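Local structure of 402AA LONG hypothetical molybdopterin biosynthesis MOEA protein (Pyrococcus horikoshii, 1UZ5) at residues R210-A215 and T309-L314; A184-G189 and E241-V246; V251-A256 and T305-N310. The protein probably inserts molybdate into adenylyl-molybdopterin, releasing AMP, in a magnesium-dependent step of molybdenum cofactor biosynthesis. All coordinates share one frame; numbering follows the deposited sequence.

Contact 1 (R210-A215 and T309-L314). With SO4 (sulfate ion), chain D.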
ATOM      1  N   ARG A 210       0.337  17.300 -14.331  1.00 23.68           N
ATOM      2  CA  ARG A 210       1.103  16.062 -14.430  1.00 24.14           C
ATOM      3  C   ARG A 210       1.475  15.579 -13.040  1.00 28.46           C
ATOM      4  O   ARG A 210       1.397  14.383 -12.744  1.00 23.43           O
ATOM      5  CB  ARG A 210       2.377  16.307 -15.244  1.00 19.19           C
ATOM      6  CG  ARG A 210       3.220  15.070 -15.545  1.00 20.20           C
ATOM      7  CD  ARG A 210       2.533  14.170 -16.563  1.00 27.80           C
ATOM      8  NE  ARG A 210       1.683  13.162 -15.938  1.00 27.30           N
ATOM      9  CZ  ARG A 210       0.498  12.787 -16.412  1.00 33.79           C
ATOM     10  NH1 ARG A 210       0.011  13.349 -17.515  1.00 26.30           N
ATOM     11  NH2 ARG A 210      -0.185  11.829 -15.801  1.00 27.94           N
ATOM     12  N   ALA A 211       1.886  16.508 -12.182  1.00 20.86           N
ATOM     13  CA  ALA A 211       2.265  16.147 -10.824  1.00 21.51           C
ATOM     14  C   ALA A 211       1.097  15.513 -10.064  1.00 31.43           C
ATOM     15  O   ALA A 211       1.258  14.473  -9.423  1.00 24.06           O
ATOM     16  CB  ALA A 211       2.770  17.374 -10.075  1.00 22.60           C
ATOM     17  N   LEU A 212      -0.073  16.146 -10.134  1.00 23.60           N
ATOM     18  CA  LEU A 212      -1.260  15.648  -9.451  1.00 26.69           C
ATOM     19  C   LEU A 212      -1.689  14.286  -9.991  1.00 20.98           C
ATOM     20  O   LEU A 212      -1.896  13.349  -9.232  1.00 28.67           O
ATOM     21  CB  LEU A 212      -2.421  16.649  -9.584  1.00 21.14           C
ATOM     22  CG  LEU A 212      -2.313  17.921  -8.728  1.00 26.41           C
ATOM     23  CD1 LEU A 212      -3.370  18.930  -9.151  1.00 20.64           C
ATOM     24  CD2 LEU A 212      -2.476  17.560  -7.255  1.00 28.12           C
ATOM     25  N   CYS A 213      -1.821  14.182 -11.304  1.00 18.89           N
ATOM     26  CA  CYS A 213      -2.230  12.929 -11.911  1.00 23.63           C
ATOM     27  C   CYS A 213      -1.335  11.768 -11.529  1.00 29.00           C
ATOM     28  O   CYS A 213      -1.829  10.691 -11.202  1.00 23.88           O
ATOM     29  CB  CYS A 213      -2.258  13.060 -13.427  1.00 21.58           C
ATOM     30  SG  CYS A 213      -3.620  14.060 -13.999  1.00 28.75           S
ATOM     31  N   ASP A 214      -0.023  11.981 -11.563  1.00 22.62           N
ATOM     32  CA  ASP A 214       0.890  10.904 -11.235  1.00 30.81           C
ATOM     33  C   ASP A 214       0.996  10.603  -9.753  1.00 30.70           C
ATOM     34  O   ASP A 214       1.233   9.457  -9.381  1.00 24.92           O
ATOM     35  CB  ASP A 214       2.266  11.155 -11.851  1.00 23.82           C
ATOM     36  CG  ASP A 214       2.270  10.935 -13.355  1.00 29.46           C
ATOM     37  OD1 ASP A 214       1.321  10.295 -13.861  1.00 29.81           O
ATOM     38  OD2 ASP A 214       3.215  11.382 -14.032  1.00 28.73           O
ATOM     39  N   ALA A 215       0.815  11.608  -8.902  1.00 19.25           N
ATOM     40  CA  ALA A 215       0.867  11.353  -7.468  1.00 25.27           C
ATOM     41  C   ALA A 215      -0.364  10.496  -7.150  1.00 29.47           C
ATOM     42  O   ALA A 215      -0.303   9.546  -6.368  1.00 29.38           O
ATOM     43  CB  ALA A 215       0.821  12.660  -6.686  1.00 22.33           C
ATOM     44  N   THR A 309       1.363  20.636  -0.931  1.00 34.57           N
ATOM     45  CA  THR A 309       1.037  20.661   0.487  1.00 30.03           C
ATOM     46  C   THR A 309      -0.460  20.535   0.720  1.00 31.61           C
ATOM     47  O   THR A 309      -0.898  19.716   1.526  1.00 31.64           O
ATOM     48  CB  THR A 309       1.545  21.954   1.151  1.00 31.28           C
ATOM     49  OG1 THR A 309       2.972  21.906   1.240  1.00 32.47           O
ATOM     50  CG2 THR A 309       0.959  22.116   2.550  1.00 35.77           C
ATOM     51  N   ASN A 310      -1.250  21.340   0.015  1.00 29.35           N
ATOM     52  CA  ASN A 310      -2.696  21.286   0.186  1.00 29.07           C
ATOM     53  C   ASN A 310      -3.279  19.970  -0.321  1.00 36.70           C
ATOM     54  O   ASN A 310      -4.272  19.479   0.211  1.00 27.19           O
ATOM     55  CB  ASN A 310      -3.358  22.463  -0.526  1.00 38.57           C
ATOM     56  CG  ASN A 310      -3.213  23.763   0.246  1.00 44.25           C
ATOM     57  OD1 ASN A 310      -2.114  24.147   0.646  1.00 47.66           O
ATOM     58  ND2 ASN A 310      -4.327  24.448   0.457  1.00 46.32           N
ATOM     59  N   PHE A 311      -2.665  19.411  -1.359  1.00 28.78           N
ATOM     60  CA  PHE A 311      -3.112  18.140  -1.921  1.00 28.46           C
ATOM     61  C   PHE A 311      -3.001  17.078  -0.829  1.00 24.05           C
ATOM     62  O   PHE A 311      -3.943  16.336  -0.555  1.00 32.53           O
ATOM     63  CB  PHE A 311      -2.225  17.762  -3.113  1.00 29.21           C
ATOM     64  CG  PHE A 311      -2.386  16.333  -3.578  1.00 23.98           C
ATOM     65  CD1 PHE A 311      -3.528  15.930  -4.253  1.00 22.17           C
ATOM     66  CD2 PHE A 311      -1.375  15.405  -3.360  1.00 31.61           C
ATOM     67  CE1 PHE A 311      -3.661  14.621  -4.712  1.00 23.79           C
ATOM     68  CE2 PHE A 311      -1.495  14.092  -3.814  1.00 23.10           C
ATOM     69  CZ  PHE A 311      -2.643  13.702  -4.492  1.00 26.45           C
ATOM     70  N   THR A 312      -1.832  17.034  -0.202  1.00 28.22           N
ATOM     71  CA  THR A 312      -1.543  16.078   0.855  1.00 31.30           C
ATOM     72  C   THR A 312      -2.466  16.219   2.061  1.00 40.51           C
ATOM     73  O   THR A 312      -2.951  15.225   2.610  1.00 33.74           O
ATOM     74  CB  THR A 312      -0.094  16.237   1.323  1.00 29.59           C
ATOM     75  OG1 THR A 312       0.784  16.004   0.217  1.00 34.96           O
ATOM     76  CG2 THR A 312       0.224  15.251   2.447  1.00 34.93           C
ATOM     77  N   LEU A 313      -2.712  17.460   2.468  1.00 39.92           N
ATOM     78  CA  LEU A 313      -3.558  17.733   3.623  1.00 38.73           C
ATOM     79  C   LEU A 313      -5.044  17.488   3.416  1.00 37.39           C
ATOM     80  O   LEU A 313      -5.721  16.987   4.311  1.00 37.53           O
ATOM     81  CB  LEU A 313      -3.359  19.180   4.082  1.00 36.78           C
ATOM     82  CG  LEU A 313      -2.051  19.505   4.801  1.00 46.26           C
ATOM     83  CD1 LEU A 313      -1.899  21.010   4.949  1.00 43.53           C
ATOM     84  CD2 LEU A 313      -2.047  18.825   6.163  1.00 38.16           C
ATOM     85  N   LEU A 314      -5.547  17.820   2.231  1.00 30.35           N
ATOM     86  CA  LEU A 314      -6.975  17.695   1.954  1.00 34.99           C
ATOM     87  C   LEU A 314      -7.444  16.557   1.057  1.00 34.22           C
ATOM     88  O   LEU A 314      -8.439  15.897   1.357  1.00 37.10           O
ATOM     89  CB  LEU A 314      -7.492  19.007   1.356  1.00 32.65           C
ATOM     90  CG  LEU A 314      -7.154  20.310   2.090  1.00 40.60           C
ATOM     91  CD1 LEU A 314      -7.705  21.486   1.305  1.00 32.19           C
ATOM     92  CD2 LEU A 314      -7.733  20.284   3.495  1.00 40.41           C
TER
HETATM   93  S   SO4 D1405      -3.243  11.469 -18.350  1.00 40.05           S
HETATM   94  O1  SO4 D1405      -2.874  11.174 -16.808  1.00 34.04           O
HETATM   95  O2  SO4 D1405      -4.682  11.667 -18.353  1.00 35.29           O
HETATM   96  O3  SO4 D1405      -2.574  12.514 -18.775  1.00 49.26           O
HETATM   97  O4  SO4 D1405      -2.941  10.229 -19.008  1.00 48.79           O
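Phe311 of helix 304-322 pushes its benzyl group against Leu212 and Ala215 of helix 208-219, and the ring carries almost the whole contact. Its CG stands anti to the backbone N (chi1 167°), which sends the ring out towards the other helix. Along the side chain, Phe311 CB comes first and lies 4.2 Å from Leu212 CD2. The same methyl is 3.9 Å from Phe311 CG, comes closest at Phe311 CD1 (3.6 Å), and is still within 4.1 Å of Phe311 CE1. On the far branch, Phe311 CE2 meets Ala215 CB at 4.0 Å. Both methyls approach the ring obliquely, and the Leu212 and Phe311 side chains lie alongside, pointing opposite ways. The two helices pack on one face of the parallel core of the probable molybdopterin-binding domain, an alpha/beta sandwich, and the ring also reaches Leu300 in the sheet beneath. A large flat side chain bridges helices at this spacing, while Ala215 is small enough to let it in. A serine in place of Phe311 takes the ring away, which would probably leave Leu212 CD2 and Ala215 CB facing a gap. One turn before Ala215, Arg210 grips Asp214 side-on through NE and NH2, the salt bridge of NH2 to Asp214 OD1 measuring 2.9 Å. This grip holds the guanidinium so that its other edge receives a sulfate, probably from the crystallisation liquor. Arg210 NH1 donates to sulfate O3 at 3.0 Å and NH2 to sulfate O1, both bonds nearly straight (174°), and Phe225 N adds a further bond to the ion.

Contact 2 (A184-G189 and E241-V246)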
ATOM      1  N   ALA A 184     -10.371  13.626 -11.707  1.00 29.94           N
ATOM      2  CA  ALA A 184     -10.234  14.481 -12.883  1.00 26.20           C
ATOM      3  C   ALA A 184      -9.430  15.705 -12.447  1.00 27.92           C
ATOM      4  O   ALA A 184      -9.806  16.398 -11.495  1.00 22.92           O
ATOM      5  CB  ALA A 184     -11.610  14.902 -13.392  1.00 23.89           C
ATOM      6  N   VAL A 185      -8.326  15.960 -13.144  1.00 27.32           N
ATOM      7  CA  VAL A 185      -7.446  17.074 -12.812  1.00 28.59           C
ATOM      8  C   VAL A 185      -7.454  18.180 -13.858  1.00 24.40           C
ATOM      9  O   VAL A 185      -7.372  17.913 -15.057  1.00 22.87           O
ATOM     10  CB  VAL A 185      -5.998  16.588 -12.633  1.00 27.36           C
ATOM     11  CG1 VAL A 185      -5.081  17.777 -12.335  1.00 22.95           C
ATOM     12  CG2 VAL A 185      -5.935  15.554 -11.510  1.00 21.21           C
ATOM     13  N   ILE A 186      -7.546  19.419 -13.378  1.00 23.64           N
ATOM     14  CA  ILE A 186      -7.565  20.598 -14.240  1.00 28.33           C
ATOM     15  C   ILE A 186      -6.516  21.633 -13.810  1.00 20.64           C
ATOM     16  O   ILE A 186      -6.317  21.861 -12.619  1.00 26.21           O
ATOM     17  CB  ILE A 186      -8.953  21.290 -14.195  1.00 26.80           C
ATOM     18  CG1 ILE A 186     -10.011  20.382 -14.825  1.00 22.86           C
ATOM     19  CG2 ILE A 186      -8.895  22.646 -14.914  1.00 32.84           C
ATOM     20  CD1 ILE A 186     -11.445  20.823 -14.539  1.00 22.32           C
ATOM     21  N   SER A 187      -5.843  22.241 -14.787  1.00 25.21           N
ATOM     22  CA  SER A 187      -4.862  23.298 -14.510  1.00 27.82           C
ATOM     23  C   SER A 187      -5.456  24.604 -15.047  1.00 26.37           C
ATOM     24  O   SER A 187      -5.905  24.657 -16.193  1.00 26.15           O
ATOM     25  CB  SER A 187      -3.527  23.012 -15.208  1.00 24.54           C
ATOM     26  OG  SER A 187      -2.838  21.948 -14.570  1.00 32.06           O
ATOM     27  N   THR A 188      -5.475  25.649 -14.226  1.00 24.27           N
ATOM     28  CA  THR A 188      -6.046  26.926 -14.665  1.00 34.09           C
ATOM     29  C   THR A 188      -5.034  28.069 -14.673  1.00 32.26           C
ATOM     30  O   THR A 188      -4.249  28.228 -13.738  1.00 31.49           O
ATOM     31  CB  THR A 188      -7.236  27.351 -13.776  1.00 31.37           C
ATOM     32  OG1 THR A 188      -6.780  27.588 -12.440  1.00 44.66           O
ATOM     33  CG2 THR A 188      -8.302  26.266 -13.756  1.00 29.83           C
ATOM     34  N   GLY A 189      -5.071  28.863 -15.736  1.00 37.08           N
ATOM     35  CA  GLY A 189      -4.163  29.990 -15.863  1.00 36.60           C
ATOM     36  C   GLY A 189      -4.013  30.396 -17.314  1.00 37.44           C
ATOM     37  O   GLY A 189      -3.825  29.544 -18.187  1.00 31.02           O
ATOM     38  N   GLU A 241     -17.339  20.861 -15.912  1.00 41.74           N
ATOM     39  CA  GLU A 241     -18.491  20.024 -16.223  1.00 47.14           C
ATOM     40  C   GLU A 241     -18.048  18.675 -16.779  1.00 43.24           C
ATOM     41  O   GLU A 241     -18.616  17.642 -16.432  1.00 41.80           O
ATOM     42  CB  GLU A 241     -19.407  20.726 -17.225  1.00 43.55           C
ATOM     43  CG  GLU A 241     -20.373  21.709 -16.584  1.00 49.00           C
ATOM     44  CD  GLU A 241     -21.162  22.491 -17.612  1.00 63.43           C
ATOM     45  OE1 GLU A 241     -21.707  21.864 -18.546  1.00 71.72           O
ATOM     46  OE2 GLU A 241     -21.242  23.730 -17.483  1.00 73.50           O
ATOM     47  N   LYS A 242     -17.033  18.686 -17.639  1.00 39.69           N
ATOM     48  CA  LYS A 242     -16.518  17.449 -18.217  1.00 44.70           C
ATOM     49  C   LYS A 242     -15.806  16.632 -17.143  1.00 41.72           C
ATOM     50  O   LYS A 242     -15.938  15.413 -17.082  1.00 42.21           O
ATOM     51  CB  LYS A 242     -15.552  17.753 -19.361  1.00 44.95           C
ATOM     52  CG  LYS A 242     -16.195  18.472 -20.535  1.00 61.11           C
ATOM     53  CD  LYS A 242     -15.221  18.655 -21.692  1.00 64.61           C
ATOM     54  CE  LYS A 242     -15.891  19.361 -22.862  1.00 70.52           C
ATOM     55  NZ  LYS A 242     -14.986  19.485 -24.037  1.00 79.03           N
ATOM     56  N   ALA A 243     -15.056  17.320 -16.290  1.00 41.52           N
ATOM     57  CA  ALA A 243     -14.326  16.672 -15.210  1.00 41.34           C
ATOM     58  C   ALA A 243     -15.289  15.944 -14.278  1.00 41.86           C
ATOM     59  O   ALA A 243     -15.054  14.798 -13.900  1.00 37.63           O
ATOM     60  CB  ALA A 243     -13.524  17.712 -14.430  1.00 34.00           C
ATOM     61  N   VAL A 244     -16.372  16.623 -13.910  1.00 39.30           N
ATOM     62  CA  VAL A 244     -17.378  16.059 -13.019  1.00 40.37           C
ATOM     63  C   VAL A 244     -17.985  14.773 -13.577  1.00 38.36           C
ATOM     64  O   VAL A 244     -18.384  13.890 -12.821  1.00 42.29           O
ATOM     65  CB  VAL A 244     -18.518  17.077 -12.755  1.00 43.95           C
ATOM     66  CG1 VAL A 244     -19.657  16.413 -12.002  1.00 39.19           C
ATOM     67  CG2 VAL A 244     -17.984  18.252 -11.952  1.00 40.61           C
ATOM     68  N   ASN A 245     -18.052  14.671 -14.899  1.00 36.38           N
ATOM     69  CA  ASN A 245     -18.615  13.491 -15.537  1.00 45.77           C
ATOM     70  C   ASN A 245     -17.667  12.305 -15.629  1.00 47.19           C
ATOM     71  O   ASN A 245     -18.111  11.159 -15.612  1.00 49.71           O
ATOM     72  CB  ASN A 245     -19.121  13.836 -16.937  1.00 50.17           C
ATOM     73  CG  ASN A 245     -20.607  14.139 -16.959  1.00 69.60           C
ATOM     74  OD1 ASN A 245     -21.080  15.052 -16.280  1.00 70.46           O
ATOM     75  ND2 ASN A 245     -21.354  13.368 -17.741  1.00 71.96           N
ATOM     76  N   VAL A 246     -16.366  12.569 -15.724  1.00 42.46           N
ATOM     77  CA  VAL A 246     -15.397  11.484 -15.843  1.00 34.91           C
ATOM     78  C   VAL A 246     -14.801  11.013 -14.524  1.00 34.07           C
ATOM     79  O   VAL A 246     -14.347   9.876 -14.425  1.00 40.75           O
ATOM     80  CB  VAL A 246     -14.233  11.865 -16.783  1.00 44.45           C
ATOM     81  CG1 VAL A 246     -14.773  12.223 -18.156  1.00 50.24           C
ATOM     82  CG2 VAL A 246     -13.445  13.017 -16.199  1.00 34.42           C
TER
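In the beta-alpha-beta crossover that leads from strand 222-229 through helix 233-246 to strand 249-253, the helix passes over the intervening parallel strand 182-188, and there Ala184 and Ile186 meet Ala243 and Val246. The probable molybdopterin-binding domain here is a three-layer alpha/beta sandwich. The axes of the strand and helix segments run nearly antiparallel, at 160°, and come within 8.1 Å of each other. Such closeness calls for small residues, and two alanines meet at the centre: Ala184 CB lies 3.6 Å from Ala243 CB and 3.5 Å from Ala243 O. Past them, Ile186 lets its chain run on beyond CG1 (chi2 166°), which carries CD1 to 3.7 Å from Ala243 CB. Ala243 CB thus sits against both strand residues, Ala184 and Ile186. At the last turn of the helix, Val246 lays CG2 beside Ala184 CB at 3.8 Å; with this branch between the backbone N and the carbonyl carbon, its CG1 is turned elsewhere. Met226 of strand 222-229 borders Ala184, Ile186 and Val246. Val185, between the two touching strand residues, faces the other side of the sheet and packs on helix 208-219, as strand alternation requires. Since only methyl groups and one backbone carbonyl oxygen meet here, the fit of helix to strand depends on shape and the exclusion of water, with no directional bond between the two segments to fix their register.

Contact 3 (V251-A256 and T305-N310)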
ATOM      1  N   VAL A 251     -10.054  17.828  -9.081  1.00 26.71           N
ATOM      2  CA  VAL A 251      -9.045  18.634  -8.414  1.00 26.29           C
ATOM      3  C   VAL A 251      -8.561  19.686  -9.399  1.00 31.49           C
ATOM      4  O   VAL A 251      -8.179  19.374 -10.529  1.00 22.94           O
ATOM      5  CB  VAL A 251      -7.843  17.791  -7.930  1.00 30.20           C
ATOM      6  CG1 VAL A 251      -6.808  18.699  -7.276  1.00 29.87           C
ATOM      7  CG2 VAL A 251      -8.304  16.757  -6.917  1.00 22.30           C
ATOM      8  N   ILE A 252      -8.597  20.936  -8.955  1.00 31.77           N
ATOM      9  CA  ILE A 252      -8.194  22.065  -9.784  1.00 31.16           C
ATOM     10  C   ILE A 252      -7.069  22.829  -9.099  1.00 25.01           C
ATOM     11  O   ILE A 252      -7.116  23.061  -7.893  1.00 31.46           O
ATOM     12  CB  ILE A 252      -9.390  23.028  -9.991  1.00 31.29           C
ATOM     13  CG1 ILE A 252     -10.601  22.244 -10.505  1.00 32.57           C
ATOM     14  CG2 ILE A 252      -9.017  24.132 -10.973  1.00 27.55           C
ATOM     15  CD1 ILE A 252     -11.913  22.984 -10.400  1.00 34.92           C
ATOM     16  N   SER A 253      -6.045  23.194  -9.863  1.00 25.13           N
ATOM     17  CA  SER A 253      -4.939  23.977  -9.321  1.00 31.76           C
ATOM     18  C   SER A 253      -4.761  25.199 -10.217  1.00 26.78           C
ATOM     19  O   SER A 253      -4.913  25.115 -11.438  1.00 34.64           O
ATOM     20  CB  SER A 253      -3.636  23.171  -9.287  1.00 27.83           C
ATOM     21  OG  SER A 253      -3.106  23.000 -10.587  1.00 37.99           O
ATOM     22  N   GLY A 254      -4.447  26.336  -9.610  1.00 38.33           N
ATOM     23  CA  GLY A 254      -4.266  27.543 -10.392  1.00 50.32           C
ATOM     24  C   GLY A 254      -4.313  28.800  -9.550  1.00 61.75           C
ATOM     25  O   GLY A 254      -4.208  29.910 -10.074  1.00 74.05           O
ATOM     26  N   GLY A 255      -4.476  28.629  -8.243  1.00 67.95           N
ATOM     27  CA  GLY A 255      -4.519  29.775  -7.354  1.00 72.33           C
ATOM     28  C   GLY A 255      -3.161  30.450  -7.294  1.00 68.91           C
ATOM     29  O   GLY A 255      -2.775  31.172  -8.216  1.00 70.97           O
ATOM     30  N   ALA A 256      -2.430  30.209  -6.210  1.00 60.87           N
ATOM     31  CA  ALA A 256      -1.109  30.797  -6.035  1.00 55.19           C
ATOM     32  C   ALA A 256      -0.250  29.905  -5.154  1.00 47.17           C
ATOM     33  O   ALA A 256      -0.514  29.764  -3.962  1.00 59.98           O
ATOM     34  CB  ALA A 256      -1.235  32.178  -5.411  1.00 63.68           C
ATOM     35  N   THR A 305       4.755  23.847  -4.644  1.00 26.19           N
ATOM     36  CA  THR A 305       4.860  23.294  -3.291  1.00 26.89           C
ATOM     37  C   THR A 305       3.599  23.513  -2.455  1.00 31.93           C
ATOM     38  O   THR A 305       3.319  22.748  -1.530  1.00 31.41           O
ATOM     39  CB  THR A 305       6.058  23.887  -2.519  1.00 30.86           C
ATOM     40  OG1 THR A 305       5.853  25.290  -2.321  1.00 43.49           O
ATOM     41  CG2 THR A 305       7.350  23.672  -3.291  1.00 28.17           C
ATOM     42  N   SER A 306       2.844  24.563  -2.771  1.00 28.66           N
ATOM     43  CA  SER A 306       1.613  24.861  -2.043  1.00 32.38           C
ATOM     44  C   SER A 306       0.511  23.915  -2.506  1.00 28.89           C
ATOM     45  O   SER A 306      -0.325  23.480  -1.713  1.00 29.09           O
ATOM     46  CB  SER A 306       1.185  26.312  -2.282  1.00 29.79           C
ATOM     47  OG  SER A 306       2.195  27.206  -1.854  1.00 33.93           O
ATOM     48  N   CYS A 307       0.513  23.613  -3.798  1.00 26.32           N
ATOM     49  CA  CYS A 307      -0.458  22.697  -4.383  1.00 27.86           C
ATOM     50  C   CYS A 307      -0.199  21.322  -3.776  1.00 32.60           C
ATOM     51  O   CYS A 307      -1.125  20.613  -3.379  1.00 28.12           O
ATOM     52  CB  CYS A 307      -0.261  22.632  -5.897  1.00 22.69           C
ATOM     53  SG  CYS A 307      -1.322  21.473  -6.776  1.00 28.65           S
ATOM     54  N   LEU A 308       1.079  20.965  -3.698  1.00 27.74           N
ATOM     55  CA  LEU A 308       1.493  19.680  -3.151  1.00 32.69           C
ATOM     56  C   LEU A 308       1.107  19.571  -1.680  1.00 38.98           C
ATOM     57  O   LEU A 308       0.587  18.545  -1.233  1.00 27.25           O
ATOM     58  CB  LEU A 308       3.005  19.521  -3.316  1.00 35.58           C
ATOM     59  CG  LEU A 308       3.651  18.226  -2.831  1.00 38.33           C
ATOM     60  CD1 LEU A 308       2.950  17.027  -3.452  1.00 34.95           C
ATOM     61  CD2 LEU A 308       5.127  18.243  -3.196  1.00 42.98           C
ATOM     62  N   THR A 309       1.363  20.636  -0.931  1.00 34.57           N
ATOM     63  CA  THR A 309       1.037  20.661   0.487  1.00 30.03           C
ATOM     64  C   THR A 309      -0.460  20.535   0.720  1.00 31.61           C
ATOM     65  O   THR A 309      -0.898  19.716   1.526  1.00 31.64           O
ATOM     66  CB  THR A 309       1.545  21.954   1.151  1.00 31.28           C
ATOM     67  OG1 THR A 309       2.972  21.906   1.240  1.00 32.47           O
ATOM     68  CG2 THR A 309       0.959  22.116   2.550  1.00 35.77           C
ATOM     69  N   ASN A 310      -1.250  21.340   0.015  1.00 29.35           N
ATOM     70  CA  ASN A 310      -2.696  21.286   0.186  1.00 29.07           C
ATOM     71  C   ASN A 310      -3.279  19.970  -0.321  1.00 36.70           C
ATOM     72  O   ASN A 310      -4.272  19.479   0.211  1.00 27.19           O
ATOM     73  CB  ASN A 310      -3.358  22.463  -0.526  1.00 38.57           C
ATOM     74  CG  ASN A 310      -3.213  23.763   0.246  1.00 44.25           C
ATOM     75  OD1 ASN A 310      -2.114  24.147   0.646  1.00 47.66           O
ATOM     76  ND2 ASN A 310      -4.327  24.448   0.457  1.00 46.32           N
TER
HETATM   77  O   HOH W   1       1.120  29.913  -2.062  1.00 38.73           O
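Cys307, in the first turn of helix 304-322, faces Ser253 at the end of strand 249-253, and Ser306 meets Ala256 in the loop that follows. Just before them Thr305 supplies a carbonyl oxygen that holds the turn together. Thr305 O accepts from Thr309 N and, from the opposite face of its plane, from Thr309 OG1 at 2.9 Å, the hydroxyl lying 22° out of the carbonyl plane. Ser306 turns towards the loop, its CB 4.2 Å from Ala256 O. A water is hydrogen-bonded to Ser306 OG at 2.9 Å, but its bridge on to Ala256 O is too short and therefore doubtful. Serine suits this place because its short hydroxyl can reach the water while its CB stays against the loop. The loop follows a parallel strand in the probable molybdopterin-binding domain and is rich in glycine: Gly254 has phi near 163°, which a side chain would not tolerate, Gly255 is poorly ordered, and residues 257-261 are not modelled. Such a flexible turn at the C-terminal edge of the sheet is consistent with a ligand-binding loop, as in relatives, and a bound sulfate, distinct from the one at Arg210, lies about 6 Å from the Ser306 side chain. Next, Cys307 sets SG anti to its backbone N (chi1 177°) and points it at the strand, 3.8 Å from Ser253 CB. Ser253 shows the sulfur its carbon, and a thiol is compact and apolar enough to fit, with Leu212 and Asn208 of helix 208-219 closing round it. Leu308 looks elsewhere, on to Phe399, while its carbonyl receives Thr312 OG1. Thr309 likewise packs on Phe399, buried with its hydroxyl satisfied within the helix. At Asn310 the backbone N returns to Ser306 O at 2.9 Å.

All three contacts belong to the probable molybdopterin-binding domain and lie on the two faces of one sheet. Contacts 1 and 3 share helix 304-322, and their centres are about 8 Å apart. Leu212 joins them, its CD1 lying 3.9 Å from Val251 CG1 and 4.0 Å from Cys307 SG. Contact 2 occupies the other face, its centre about 15 Å from that of contact 1, yet Val185 of its strand joins them, turning its CG2 to the opposite face, 3.7 Å from Cys213 SG. Strands 182-188 and 249-253 are neighbours, linking contacts 2 and 3 through a probable hydrogen bond from Val251 N to Ala184 O (2.8 Å). The sulfate near Ser306 may mark a pocket beside contact 3.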